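Local coordinates for probable arylamine n-acetyl transferase (Mycobacterium abscessus, PDB 4GUZ), which probably transfers an acetyl group from acetyl-coenzyme A to arylamine substrates, at residues A[118-123]-A[191-196]. Sequence-based numbering, arbitrary orientation.
Sequences MLVVRL and FVLEPQ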
loop_
_atom_site.group_PDB
_atom_site.type_symbol
_atom_site.label_atom_id
_atom_site.label_comp_id
_atom_site.label_asym_id
_atom_site.label_seq_id
_atom_site.Cartn_x
_atom_site.Cartn_y
_atom_site.Cartn_z
ATOM N N MET A 118 -3.368 -5.119 5.251
ATOM C CA MET A 118 -1.966 -5.414 5.552
ATOM C C MET A 118 -1.837 -6.898 5.799
ATOM O O MET A 118 -2.854 -7.584 5.995
ATOM C CB MET A 118 -1.495 -4.636 6.803
ATOM C CG MET A 118 -1.490 -3.127 6.600
ATOM S SD MET A 118 -1.211 -2.188 8.096
ATOM C CE MET A 118 -2.794 -2.352 8.926
ATOM N N LEU A 119 -0.609 -7.389 5.833
ATOM C CA LEU A 119 -0.321 -8.790 6.091
ATOM C C LEU A 119 0.622 -8.935 7.278
ATOM O O LEU A 119 1.484 -8.070 7.497
ATOM C CB LEU A 119 0.271 -9.454 4.841
ATOM C CG LEU A 119 -0.651 -9.444 3.620
ATOM C CD1 LEU A 119 0.141 -9.387 2.322
ATOM C CD2 LEU A 119 -1.661 -10.598 3.647
ATOM N N VAL A 120 0.424 -10.010 8.075
ATOM C CA VAL A 120 1.269 -10.301 9.243
ATOM C C VAL A 120 1.907 -11.674 9.002
ATOM O O VAL A 120 1.201 -12.616 8.653
ATOM C CB VAL A 120 0.505 -10.211 10.600
ATOM C CG1 VAL A 120 1.400 -10.616 11.779
ATOM C CG2 VAL A 120 -0.035 -8.801 10.826
ATOM N N VAL A 121 3.230 -11.769 9.171
ATOM C CA VAL A 121 4.010 -12.986 8.972
ATOM C C VAL A 121 4.489 -13.525 10.336
ATOM O O VAL A 121 4.972 -12.759 11.175
ATOM C CB VAL A 121 5.190 -12.741 7.993
ATOM C CG1 VAL A 121 6.110 -13.959 7.890
ATOM C CG2 VAL A 121 4.675 -12.355 6.612
ATOM N N ARG A 122 4.355 -14.858 10.534
ATOM C CA ARG A 122 4.800 -15.562 11.738
ATOM C C ARG A 122 6.154 -16.242 11.481
ATOM O O ARG A 122 6.243 -17.111 10.609
ATOM C CB ARG A 122 3.745 -16.594 12.182
ATOM C CG ARG A 122 2.554 -15.983 12.901
ATOM C CD ARG A 122 1.656 -17.067 13.456
ATOM N NE ARG A 122 0.646 -17.462 12.484
ATOM C CZ ARG A 122 -0.630 -17.103 12.555
ATOM N NH1 ARG A 122 -1.065 -16.367 13.572
ATOM N NH2 ARG A 122 -1.487 -17.496 11.624
ATOM N N LEU A 123 7.209 -15.820 12.212
ATOM C CA LEU A 123 8.564 -16.380 12.089
ATOM C C LEU A 123 9.116 -16.655 13.475
ATOM O O LEU A 123 9.382 -15.719 14.239
ATOM C CB LEU A 123 9.540 -15.483 11.286
ATOM C CG LEU A 123 9.248 -15.270 9.808
ATOM C CD1 LEU A 123 9.968 -14.037 9.298
ATOM C CD2 LEU A 123 9.607 -16.494 8.979
ATOM N N PHE A 191 -4.595 -0.827 13.965
ATOM C CA PHE A 191 -4.976 -2.152 13.464
ATOM C C PHE A 191 -5.141 -3.114 14.624
ATOM O O PHE A 191 -4.627 -2.881 15.704
ATOM C CB PHE A 191 -3.977 -2.712 12.424
ATOM C CG PHE A 191 -2.542 -2.863 12.898
ATOM C CD1 PHE A 191 -1.643 -1.817 12.776
ATOM C CD2 PHE A 191 -2.088 -4.066 13.428
ATOM C CE1 PHE A 191 -0.328 -1.944 13.241
ATOM C CE2 PHE A 191 -0.783 -4.201 13.885
ATOM C CZ PHE A 191 0.100 -3.147 13.768
ATOM N N VAL A 192 -5.863 -4.201 14.368
ATOM C CA VAL A 192 -6.081 -5.336 15.268
ATOM C C VAL A 192 -5.650 -6.573 14.475
ATOM O O VAL A 192 -5.667 -6.544 13.242
ATOM C CB VAL A 192 -7.537 -5.415 15.787
ATOM C CG1 VAL A 192 -7.878 -4.198 16.657
ATOM C CG2 VAL A 192 -8.529 -5.583 14.649
ATOM N N LEU A 193 -5.278 -7.650 15.168
ATOM C CA LEU A 193 -4.784 -8.840 14.495
ATOM C C LEU A 193 -5.884 -9.805 14.063
ATOM O O LEU A 193 -5.545 -10.891 13.596
ATOM C CB LEU A 193 -3.789 -9.568 15.387
ATOM C CG LEU A 193 -2.566 -8.737 15.851
ATOM C CD1 LEU A 193 -1.665 -9.584 16.733
ATOM C CD2 LEU A 193 -1.786 -8.156 14.650
ATOM N N GLU A 194 -7.179 -9.429 14.176
ATOM C CA GLU A 194 -8.257 -10.313 13.713
ATOM C C GLU A 194 -7.994 -10.739 12.261
ATOM O O GLU A 194 -7.853 -9.860 11.393
ATOM C CB GLU A 194 -9.638 -9.615 13.812
ATOM C CG GLU A 194 -10.815 -10.581 13.646
ATOM C CD GLU A 194 -10.865 -11.707 14.670
ATOM O OE1 GLU A 194 -10.689 -11.431 15.880
ATOM O OE2 GLU A 194 -10.991 -12.879 14.247
ATOM N N PRO A 195 -7.894 -12.062 11.970
ATOM C CA PRO A 195 -7.602 -12.480 10.589
ATOM C C PRO A 195 -8.666 -12.039 9.592
ATOM O O PRO A 195 -9.867 -12.082 9.872
ATOM C CB PRO A 195 -7.516 -14.023 10.682
ATOM C CG PRO A 195 -7.187 -14.288 12.108
ATOM C CD PRO A 195 -7.936 -13.229 12.878
ATOM N N GLN A 196 -8.199 -11.582 8.420
ATOM C CA GLN A 196 -9.046 -11.120 7.324
ATOM C C GLN A 196 -8.644 -11.847 6.066
ATOM O O GLN A 196 -7.517 -12.308 5.958
ATOM C CB GLN A 196 -8.951 -9.583 7.155
ATOM C CG GLN A 196 -9.454 -8.823 8.384
ATOM C CD GLN A 196 -10.955 -8.712 8.396
ATOM O OE1 GLN A 196 -11.559 -8.052 7.548
ATOM N NE2 GLN A 196 -11.583 -9.379 9.344
#
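The methyl end of M118 reaches F191 across strand 96-104, which lies between strands 116-123 and 185-196 in the antiparallel sheet. The CA atoms of M118 and F191 are 9.1 Å apart, so the gap is bridged by side chains alone, and no hydrogen bond joins the two segments. From CB, which points toward strand 185-196, the M118 chain first runs out extended: CG lies opposite the carbonyl carbon and SD continues the line. SD then comes 5.3 Å from the centroid of the F191 ring, 32° off the ring normal, an oblique Met-aromatic contact. A bend at the last torsion (chi3 -75°) brings M118 CE to 3.7 Å from F191 CB. There CE sits obliquely by the CG and CD1 side of the ring, with the two side chains crossing at about a right angle. The ring of W171 lies nearly parallel to that of F191. Farther along, V120 CG2 meets L193 CD2 more loosely at 4.3 Å. M118 also touches D131, part of a Cys-His-Asp arrangement with C79 and H116 that is consistent with the catalytic triad of this family. With no polar bond across it, this small, buried contact rests on van der Waals packing, to which the polarisable sulfur probably adds, and through M118 it adjoins D131 of the probable triad.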